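Local structure of quinonprotein alcohol dehydrogenase-like protein (Bacteroides thetaiotaomicron VPI-5482, 4R5O) at residues E46-S51 with C79-K84; Y115-K120 with V409-D414; A185-L190 with T201-R206; I231-V236 with I303-T308. The protein is of unknown function but binds calcium ions and joins an immunoglobulin-like beta-sandwich domain to a seven-bladed beta-propeller. All blocks are in the same frame, centred on the assembly; numbering follows the deposited sequence.

Interaction 1. Residues E46-S51 with C79-K84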
# COMPACT_ATOMS: atom_id res chain seq x y z
N GLU A 46 8.78 -30.16 38.50
CA GLU A 46 8.75 -29.49 39.80
C GLU A 46 9.69 -28.28 39.85
O GLU A 46 10.90 -28.39 39.61
CB GLU A 46 9.08 -30.46 40.96
CG GLU A 46 10.27 -31.40 40.74
CD GLU A 46 10.08 -32.61 39.85
OE1 GLU A 46 8.91 -32.95 39.54
OE2 GLU A 46 11.09 -33.27 39.52
N GLY A 47 9.10 -27.12 40.16
CA GLY A 47 9.80 -25.85 40.32
C GLY A 47 10.25 -25.16 39.05
O GLY A 47 11.03 -24.20 39.11
N ALA A 48 9.76 -25.63 37.89
CA ALA A 48 10.11 -25.06 36.59
C ALA A 48 9.24 -23.87 36.26
O ALA A 48 8.04 -23.85 36.56
CB ALA A 48 9.98 -26.10 35.50
N THR A 49 9.85 -22.86 35.64
CA THR A 49 9.20 -21.65 35.17
C THR A 49 9.50 -21.53 33.68
O THR A 49 10.55 -22.01 33.22
CB THR A 49 9.62 -20.41 35.99
OG1 THR A 49 11.02 -20.18 35.85
CG2 THR A 49 9.23 -20.51 37.46
N TYR A 50 8.56 -20.96 32.92
CA TYR A 50 8.63 -20.83 31.46
C TYR A 50 8.66 -19.36 31.02
O TYR A 50 8.20 -18.47 31.75
CB TYR A 50 7.41 -21.53 30.83
CG TYR A 50 7.31 -23.02 31.06
CD1 TYR A 50 6.98 -23.54 32.31
CD2 TYR A 50 7.40 -23.92 30.00
CE1 TYR A 50 6.87 -24.91 32.53
CE2 TYR A 50 7.26 -25.30 30.20
CZ TYR A 50 6.98 -25.79 31.46
OH TYR A 50 6.83 -27.14 31.66
N SER A 51 9.19 -19.12 29.81
CA SER A 51 9.27 -17.82 29.16
C SER A 51 9.17 -18.03 27.67
O SER A 51 10.05 -18.63 27.06
CB SER A 51 10.56 -17.08 29.54
OG SER A 51 10.67 -15.80 28.93
N CYS A 79 11.43 -20.82 23.62
CA CYS A 79 10.90 -21.29 24.88
C CYS A 79 12.04 -21.52 25.81
O CYS A 79 12.87 -22.40 25.57
CB CYS A 79 10.05 -22.54 24.68
SG CYS A 79 9.41 -23.21 26.22
N ILE A 80 12.11 -20.69 26.85
CA ILE A 80 13.13 -20.80 27.87
C ILE A 80 12.47 -21.42 29.10
O ILE A 80 11.52 -20.85 29.62
CB ILE A 80 13.81 -19.44 28.16
CG1 ILE A 80 14.22 -18.71 26.86
CG2 ILE A 80 15.00 -19.62 29.10
CD1 ILE A 80 14.63 -17.31 27.01
N ILE A 81 12.92 -22.61 29.50
CA ILE A 81 12.42 -23.30 30.70
C ILE A 81 13.56 -23.31 31.70
O ILE A 81 14.65 -23.79 31.38
CB ILE A 81 11.84 -24.71 30.40
CG1 ILE A 81 10.97 -24.69 29.13
CG2 ILE A 81 11.11 -25.26 31.65
CD1 ILE A 81 10.54 -25.99 28.63
N LYS A 82 13.30 -22.74 32.89
CA LYS A 82 14.26 -22.51 33.97
C LYS A 82 13.84 -23.20 35.28
O LYS A 82 12.65 -23.21 35.60
CB LYS A 82 14.29 -20.98 34.16
CG LYS A 82 15.21 -20.38 35.21
CD LYS A 82 15.09 -18.85 35.13
CE LYS A 82 15.90 -18.10 36.16
NZ LYS A 82 15.74 -16.62 36.01
N ASN A 83 14.80 -23.74 36.04
CA ASN A 83 14.59 -24.29 37.40
C ASN A 83 15.84 -23.98 38.23
O ASN A 83 16.80 -23.44 37.68
CB ASN A 83 14.22 -25.80 37.42
CG ASN A 83 15.29 -26.79 37.04
OD1 ASN A 83 16.45 -26.46 36.77
ND2 ASN A 83 14.91 -28.06 37.00
N LYS A 84 15.85 -24.34 39.52
CA LYS A 84 16.92 -24.06 40.48
C LYS A 84 18.32 -24.46 39.93
O LYS A 84 19.29 -23.75 40.17
CB LYS A 84 16.64 -24.82 41.79
CG LYS A 84 17.52 -24.41 42.97
CD LYS A 84 17.18 -25.19 44.24
CE LYS A 84 18.11 -24.82 45.38
NZ LYS A 84 17.75 -25.51 46.65
O HOH W 1 12.18 -21.77 38.49
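Tyr-50 and Ile-81 face each other as a non-hydrogen-bonded antiparallel pair and form the tightly packed part of this contact. Tyr-50 CG stands beside its backbone N (chi1 -63°), which lays the ring alongside Ile-81 on one face of the sheet. Ile-81 places CG2 over the centre of the phenol ring, 4.1 Å from the Tyr-50 centroid and 9° off the ring normal, while its CD1 comes to 3.7 Å from Tyr-50 CE2. Cys-79 SG meets the ring at its edge, Ala-48 CB also touches Ile-81 CG2, and Leu-42 and Pro-63 touch the tyrosine. The other face is looser and more open to solvent. There Thr-49 lies beside Lys-82, whose extended chain carries its amine away from the sheet, and Ser-51 sits beside Ile-80 with its hydroxyl bonded to Glu-58. Two nearly straight bonds join Thr-49 and Lys-82: Thr-49 N to Lys-82 O at 2.8 Å and Lys-82 N to Thr-49 O at 2.9 Å. Ile-80 N bonds straight to Ser-51 O, but the return bond is weak. Beside Gly-47, a water bridges Gly-47 O and Lys-82 O. Such antiparallel pairing belongs to the immunoglobulin-like beta-sandwich, here within the PKD-like domain.

Interaction 2. Residues Y115-K120 with V409-D414. With CA (calcium ion), chain M.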
# COMPACT_ATOMS: atom_id res chain seq x y z
N TYR A 115 -8.08 -7.20 2.88
CA TYR A 115 -9.47 -7.62 2.82
C TYR A 115 -9.61 -8.78 1.83
O TYR A 115 -9.32 -8.64 0.64
CB TYR A 115 -10.41 -6.45 2.44
CG TYR A 115 -11.86 -6.86 2.33
CD1 TYR A 115 -12.64 -7.09 3.46
CD2 TYR A 115 -12.46 -7.03 1.08
CE1 TYR A 115 -13.98 -7.47 3.36
CE2 TYR A 115 -13.81 -7.39 0.97
CZ TYR A 115 -14.56 -7.60 2.11
OH TYR A 115 -15.89 -7.92 1.98
N ASP A 116 -10.09 -9.93 2.33
CA ASP A 116 -10.32 -11.14 1.56
C ASP A 116 -11.72 -11.07 0.91
O ASP A 116 -12.73 -11.09 1.62
CB ASP A 116 -10.16 -12.36 2.48
CG ASP A 116 -10.01 -13.69 1.79
OD1 ASP A 116 -10.78 -13.97 0.85
OD2 ASP A 116 -9.16 -14.50 2.24
N THR A 117 -11.78 -10.98 -0.44
CA THR A 117 -13.06 -10.90 -1.17
C THR A 117 -13.79 -12.27 -1.17
O THR A 117 -14.97 -12.31 -1.53
CB THR A 117 -12.86 -10.41 -2.61
OG1 THR A 117 -11.89 -11.24 -3.25
CG2 THR A 117 -12.44 -8.95 -2.69
N GLU A 118 -13.12 -13.37 -0.76
CA GLU A 118 -13.74 -14.69 -0.70
C GLU A 118 -14.35 -14.93 0.68
O GLU A 118 -15.50 -15.38 0.75
CB GLU A 118 -12.73 -15.81 -1.05
CG GLU A 118 -12.45 -15.93 -2.54
CD GLU A 118 -11.59 -17.11 -2.96
OE1 GLU A 118 -10.90 -17.71 -2.09
OE2 GLU A 118 -11.56 -17.41 -4.17
N LYS A 119 -13.59 -14.64 1.75
CA LYS A 119 -14.02 -14.80 3.14
C LYS A 119 -14.81 -13.57 3.64
O LYS A 119 -15.38 -13.64 4.72
CB LYS A 119 -12.80 -15.02 4.06
CG LYS A 119 -11.92 -16.22 3.73
CD LYS A 119 -10.71 -16.32 4.63
CE LYS A 119 -9.84 -17.52 4.31
NZ LYS A 119 -8.66 -17.65 5.21
N LYS A 120 -14.82 -12.45 2.88
CA LYS A 120 -15.44 -11.16 3.26
C LYS A 120 -14.93 -10.74 4.66
O LYS A 120 -15.70 -10.32 5.53
CB LYS A 120 -16.99 -11.19 3.22
CG LYS A 120 -17.61 -11.20 1.82
CD LYS A 120 -19.13 -10.95 1.90
CE LYS A 120 -19.83 -10.64 0.59
NZ LYS A 120 -19.86 -11.78 -0.36
N VAL A 409 -23.35 -3.66 -5.60
CA VAL A 409 -22.50 -3.71 -4.40
C VAL A 409 -22.20 -5.16 -4.08
O VAL A 409 -23.12 -5.96 -3.97
CB VAL A 409 -23.12 -2.97 -3.17
CG1 VAL A 409 -22.24 -3.10 -1.93
CG2 VAL A 409 -23.41 -1.51 -3.49
N LEU A 410 -20.91 -5.49 -3.97
CA LEU A 410 -20.46 -6.85 -3.67
C LEU A 410 -19.83 -6.95 -2.29
O LEU A 410 -19.89 -8.01 -1.66
CB LEU A 410 -19.44 -7.33 -4.73
CG LEU A 410 -19.92 -7.47 -6.18
CD1 LEU A 410 -18.79 -7.95 -7.05
CD2 LEU A 410 -21.10 -8.43 -6.29
N HIS A 411 -19.16 -5.88 -1.85
CA HIS A 411 -18.47 -5.82 -0.56
C HIS A 411 -18.52 -4.43 0.04
O HIS A 411 -18.53 -3.44 -0.68
CB HIS A 411 -17.00 -6.24 -0.69
CG HIS A 411 -16.77 -7.56 -1.36
ND1 HIS A 411 -16.80 -8.72 -0.67
CD2 HIS A 411 -16.51 -7.83 -2.65
CE1 HIS A 411 -16.57 -9.68 -1.55
NE2 HIS A 411 -16.38 -9.19 -2.76
N THR A 412 -18.50 -4.37 1.37
CA THR A 412 -18.43 -3.14 2.13
C THR A 412 -17.40 -3.39 3.21
O THR A 412 -17.56 -4.32 4.01
CB THR A 412 -19.81 -2.69 2.64
OG1 THR A 412 -20.71 -2.54 1.55
CG2 THR A 412 -19.75 -1.38 3.42
N VAL A 413 -16.31 -2.64 3.18
CA VAL A 413 -15.24 -2.72 4.17
C VAL A 413 -15.37 -1.50 5.07
O VAL A 413 -15.22 -0.38 4.60
CB VAL A 413 -13.84 -2.83 3.50
CG1 VAL A 413 -12.75 -3.11 4.54
CG2 VAL A 413 -13.83 -3.89 2.41
N ASP A 414 -15.72 -1.70 6.34
CA ASP A 414 -15.85 -0.58 7.27
C ASP A 414 -14.46 -0.16 7.69
O ASP A 414 -13.64 -1.01 8.04
CB ASP A 414 -16.76 -0.94 8.46
CG ASP A 414 -17.07 0.20 9.43
OD1 ASP A 414 -16.89 1.39 9.05
OD2 ASP A 414 -17.53 -0.09 10.56
CA CA M . -17.88 -5.60 5.88
O HOH W 2 -15.31 -5.73 6.58
O HOH W 3 -19.00 -3.51 6.87
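A phenol and an imidazole meet here both as a hydrogen-bonded pair and as an offset edge-to-face ring pair: Tyr-115 OH lies 2.9 Å from His-411 ND1, and either could be the donor. The contact joins two adjacent blades of the beta-propeller, one holding strand 111-116 and the other bordered by strand 409-416. The ring planes stand at 80°, with the edge of Tyr-115 turned toward the face of His-411 and the centroids 5.4 Å apart. With CG anti to the backbone N (chi1 178°), the tyrosine reaches across to the neighbouring blade, where Val-413 CG2 sits over the middle of its ring, 3.4 Å from the centroid. Phe-104 and Tyr-106 of strand 103-108 add further packing around this pair. The imidazole is also held by the turn after strand 111-116: Thr-117 CG2 lies over one face, nearer its border than its centre, and Lys-120 CG comes in at the edge. That turn is shaped by Asp-116 OD1, which accepts from Glu-118 N (an Asx turn) and also from Lys-119 N, together an Asx motif. On the other segment, Leu-410 and His-411 both face Val-402, making a classic beta bulge. Just past the bulge, the backbone carbonyl of Thr-412 turns its oxygen to a calcium ion, O to metal 2.3 Å, and two waters are also bound to the ion.

Interaction 3. Residues A185-L190 with T201-R206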
# COMPACT_ATOMS: atom_id res chain seq x y z
N ALA A 185 12.41 15.58 4.41
CA ALA A 185 11.11 15.99 4.93
C ALA A 185 10.25 16.66 3.86
O ALA A 185 10.79 17.32 2.94
CB ALA A 185 11.31 16.96 6.09
N ASN A 186 8.91 16.49 3.99
CA ASN A 186 7.85 17.11 3.18
C ASN A 186 7.96 16.76 1.69
O ASN A 186 7.79 17.61 0.81
CB ASN A 186 7.90 18.64 3.36
CG ASN A 186 7.74 19.07 4.79
OD1 ASN A 186 8.49 19.90 5.30
ND2 ASN A 186 6.80 18.46 5.49
N LEU A 187 8.17 15.47 1.41
CA LEU A 187 8.27 14.94 0.05
C LEU A 187 7.14 13.96 -0.15
O LEU A 187 7.09 12.95 0.55
CB LEU A 187 9.65 14.29 -0.18
CG LEU A 187 10.88 15.16 0.07
CD1 LEU A 187 12.11 14.37 -0.11
CD2 LEU A 187 10.89 16.41 -0.80
N SER A 188 6.19 14.29 -1.04
CA SER A 188 5.02 13.45 -1.25
C SER A 188 4.82 13.02 -2.74
O SER A 188 3.79 12.41 -3.05
CB SER A 188 3.77 14.19 -0.78
OG SER A 188 3.57 15.39 -1.51
N GLY A 189 5.78 13.34 -3.61
CA GLY A 189 5.68 12.98 -5.02
C GLY A 189 6.57 11.81 -5.36
O GLY A 189 7.78 11.90 -5.17
N LEU A 190 5.99 10.70 -5.81
CA LEU A 190 6.76 9.50 -6.15
C LEU A 190 6.48 9.05 -7.62
O LEU A 190 5.32 9.00 -8.06
CB LEU A 190 6.46 8.34 -5.17
CG LEU A 190 7.26 7.02 -5.35
CD1 LEU A 190 8.77 7.25 -5.17
CD2 LEU A 190 6.76 5.92 -4.44
N THR A 201 9.81 13.81 -5.48
CA THR A 201 9.59 15.25 -5.67
C THR A 201 8.84 15.81 -4.44
O THR A 201 8.28 15.05 -3.62
CB THR A 201 8.85 15.49 -7.00
OG1 THR A 201 7.64 14.75 -7.01
CG2 THR A 201 9.68 15.06 -8.25
N GLY A 202 8.88 17.13 -4.30
CA GLY A 202 8.29 17.86 -3.18
C GLY A 202 8.99 19.18 -2.93
O GLY A 202 8.35 20.17 -2.57
N ASP A 203 10.32 19.22 -3.16
CA ASP A 203 11.22 20.37 -3.03
C ASP A 203 12.06 20.55 -4.29
O ASP A 203 13.11 21.20 -4.28
CB ASP A 203 12.13 20.19 -1.80
CG ASP A 203 13.06 18.99 -1.79
OD1 ASP A 203 13.03 18.19 -2.78
OD2 ASP A 203 13.80 18.82 -0.80
N GLY A 204 11.57 19.96 -5.38
CA GLY A 204 12.21 19.92 -6.69
C GLY A 204 12.18 18.49 -7.18
O GLY A 204 11.18 17.81 -6.98
N ILE A 205 13.28 17.99 -7.77
CA ILE A 205 13.36 16.61 -8.28
C ILE A 205 14.60 15.91 -7.74
O ILE A 205 15.73 16.40 -7.88
CB ILE A 205 13.36 16.54 -9.85
CG1 ILE A 205 12.19 17.35 -10.45
CG2 ILE A 205 13.38 15.08 -10.34
CD1 ILE A 205 12.31 17.60 -11.89
N ARG A 206 14.37 14.72 -7.17
CA ARG A 206 15.41 13.82 -6.67
C ARG A 206 15.34 12.50 -7.37
O ARG A 206 14.24 11.95 -7.48
CB ARG A 206 15.29 13.60 -5.16
CG ARG A 206 15.35 14.84 -4.33
CD ARG A 206 14.76 14.51 -3.00
NE ARG A 206 14.77 15.65 -2.08
CZ ARG A 206 15.75 15.88 -1.21
NH1 ARG A 206 16.81 15.07 -1.15
NH2 ARG A 206 15.68 16.93 -0.41
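Leu-187 reaches the turn of 201-206 because its CG stands anti to the carbonyl carbon (chi1 -56°) and its chi2 of 177° spreads the two methyls over Asp-203 and Arg-206. Arg-206, extended from CG to NE, crosses the leucine at about a right angle. Leu-187 CD1 then lies 3.5 Å from Arg-206 NE, and CD2 is 3.4 Å from Asp-203 OD1, so the fork of the leucine rests against a salt bridge. In that bridge the guanidinium grips the carboxylate side-on, one nitrogen to each oxygen and both on syn lone pairs: Arg-206 NH2 to Asp-203 OD2 is 2.7 Å and lies in the guanidinium plane, whereas the longer bond from NE to OD1 is tilted from it. Arg-206 NH1 has a further partner in Asn-215 OD1, which probably helps to fix the rotation of the group. Beyond the leucine the backbones pair directly. Gly-189 N donates to Thr-201 O at 3.0 Å, and Thr-201 N returns a bond to Gly-189 O at 2.8 Å. Thr-201 turns its OG1 over Gly-189 CA, 3.3 Å away, and this hydroxyl is bonded to Phe-226 N. Strand 189-192 thus starts beside the tight turn linking strand 197-201 to strand 204-209, within a four-stranded antiparallel meander that is one blade of the beta-propeller.

Interaction 4. Residues I231-V236 with I303-T308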
# COMPACT_ATOMS: atom_id res chain seq x y z
N ILE A 231 4.98 7.28 -16.75
CA ILE A 231 6.00 7.12 -17.78
C ILE A 231 5.25 6.87 -19.08
O ILE A 231 4.37 6.00 -19.12
CB ILE A 231 7.08 6.04 -17.47
CG1 ILE A 231 7.68 6.16 -16.06
CG2 ILE A 231 8.15 5.98 -18.56
CD1 ILE A 231 8.31 7.45 -15.68
N TYR A 232 5.58 7.63 -20.12
CA TYR A 232 4.94 7.50 -21.41
C TYR A 232 5.88 7.93 -22.49
O TYR A 232 6.34 9.08 -22.48
CB TYR A 232 3.65 8.34 -21.43
CG TYR A 232 2.79 8.20 -22.67
CD1 TYR A 232 2.38 6.94 -23.12
CD2 TYR A 232 2.22 9.32 -23.27
CE1 TYR A 232 1.53 6.80 -24.21
CE2 TYR A 232 1.33 9.19 -24.34
CZ TYR A 232 0.98 7.92 -24.80
OH TYR A 232 0.06 7.75 -25.81
N ASN A 233 6.18 6.99 -23.43
CA ASN A 233 7.05 7.20 -24.58
C ASN A 233 8.35 7.93 -24.21
O ASN A 233 8.65 8.99 -24.79
CB ASN A 233 6.34 7.98 -25.69
CG ASN A 233 5.65 7.09 -26.67
OD1 ASN A 233 4.59 6.51 -26.40
ND2 ASN A 233 6.29 6.93 -27.83
N GLY A 234 9.08 7.36 -23.26
CA GLY A 234 10.36 7.87 -22.81
C GLY A 234 10.32 9.15 -22.02
O GLY A 234 11.38 9.72 -21.72
N LYS A 235 9.10 9.60 -21.63
CA LYS A 235 8.91 10.83 -20.87
C LYS A 235 8.20 10.60 -19.55
O LYS A 235 7.44 9.64 -19.40
CB LYS A 235 8.08 11.88 -21.67
CG LYS A 235 8.60 12.24 -23.08
CD LYS A 235 9.96 12.89 -23.09
CE LYS A 235 10.42 13.14 -24.51
NZ LYS A 235 11.72 13.86 -24.56
N VAL A 236 8.41 11.52 -18.61
CA VAL A 236 7.69 11.58 -17.34
C VAL A 236 6.65 12.70 -17.45
O VAL A 236 7.03 13.87 -17.51
CB VAL A 236 8.61 11.78 -16.11
CG1 VAL A 236 7.78 11.85 -14.82
CG2 VAL A 236 9.67 10.70 -16.02
N ILE A 303 -3.65 11.67 -24.64
CA ILE A 303 -2.28 12.07 -24.98
C ILE A 303 -1.76 10.96 -25.86
O ILE A 303 -1.57 9.84 -25.39
CB ILE A 303 -1.38 12.36 -23.74
CG1 ILE A 303 -2.12 13.26 -22.68
CG2 ILE A 303 -0.03 12.96 -24.18
CD1 ILE A 303 -1.42 13.43 -21.23
N LYS A 304 -1.60 11.24 -27.16
CA LYS A 304 -1.15 10.19 -28.06
C LYS A 304 0.39 10.05 -27.94
O LYS A 304 1.04 10.88 -27.28
CB LYS A 304 -1.62 10.47 -29.49
CG LYS A 304 -3.14 10.63 -29.67
CD LYS A 304 -3.45 10.94 -31.13
CE LYS A 304 -4.90 11.18 -31.44
NZ LYS A 304 -5.10 11.43 -32.89
N ASN A 305 0.95 8.97 -28.53
CA ASN A 305 2.38 8.64 -28.56
C ASN A 305 3.25 9.82 -29.05
O ASN A 305 4.39 9.97 -28.58
CB ASN A 305 2.64 7.42 -29.49
CG ASN A 305 1.95 6.11 -29.10
OD1 ASN A 305 1.16 6.01 -28.13
ND2 ASN A 305 2.25 5.06 -29.87
N ASP A 306 2.74 10.63 -29.97
CA ASP A 306 3.51 11.75 -30.51
C ASP A 306 3.24 13.04 -29.69
O ASP A 306 3.69 14.12 -30.06
CB ASP A 306 3.20 11.95 -32.00
CG ASP A 306 1.75 12.29 -32.36
OD1 ASP A 306 0.88 12.28 -31.44
OD2 ASP A 306 1.50 12.59 -33.55
N PHE A 307 2.50 12.89 -28.57
CA PHE A 307 2.13 13.89 -27.57
C PHE A 307 1.19 14.98 -28.18
O PHE A 307 1.08 16.10 -27.65
CB PHE A 307 3.38 14.51 -26.91
CG PHE A 307 3.97 13.65 -25.81
CD1 PHE A 307 4.11 12.26 -25.97
CD2 PHE A 307 4.46 14.22 -24.65
CE1 PHE A 307 4.63 11.47 -24.96
CE2 PHE A 307 5.02 13.42 -23.63
CZ PHE A 307 5.09 12.05 -23.79
N THR A 308 0.42 14.58 -29.23
CA THR A 308 -0.66 15.41 -29.76
C THR A 308 -1.86 15.12 -28.83
O THR A 308 -1.92 14.06 -28.20
CB THR A 308 -0.94 15.19 -31.27
OG1 THR A 308 -1.29 13.83 -31.50
CG2 THR A 308 0.21 15.60 -32.15
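Tyr-232 and Phe-307 run antiparallel alongside each other, their ring planes only 16° from parallel but displaced so far that little of one ring lies over the other. The centroids are 5.6 Å apart, and the touch is made at the rims, Tyr-232 CD2 to Phe-307 CE1 at 3.6 Å. A first torsion of -174° extends the Tyr-232 side chain away from its own N and carries the phenol across to the end of strand 297-303, where its hydroxyl donates to Ile-303 O at 2.7 Å. The same hydroxyl is bonded to Asn-287 ND2, so two partners hold the end of the ring. Asn-305 crosses the tyrosine at about a right angle, its amide plane turned 79° from the ring and its OD1 3.1 Å from Tyr-232 OH. Asn-233 places OD1 over one face of the Tyr-232 ring, 3.8 Å above its plane and near the rim, and its side chain crosses that of Asn-305 obliquely. Phe-307 points its edge at the backbone of the other turn: CZ is 3.5 Å from Tyr-232 O, which lies in the ring plane. Lys-235 packs its CG 3.6 Å from the same Phe-307 CZ, then bends at chi2 and carries its amine off to Asp-252. The contact joins two turns, a type I' turn between strands 228-232 and 235-239 and a type I turn between strands 297-303 and 309-314. Ile-303 and Phe-307 touch Leu-237 of strand 235-239, Val-288 of strand 288-294 touches both Tyr-232 and Ile-303, and Tyr-250 of strand 246-252 meets the Phe-307 ring edge-to-face.

Overall arrangement
Interaction 1 lies in the sandwich domain, its centre about 43 Å from that of the chain and about 68 Å from that of interaction 4. Interactions 2, 3 and 4 belong to the propeller. Interaction 2 joins segments 289 residues apart at their closest ends, and interactions 3 and 4 are nested inside the loop it closes. Interactions 2 and 3 lie on opposite sides of the chain's centre, their centres about 35 Å apart, whereas interactions 3 and 4 have nearest atoms only about 8 Å apart. Calcium accompanies two of them: Thr-412 binds one ion in interaction 2, and the side chain of Lys-235 in interaction 4 comes within about 4 Å of another.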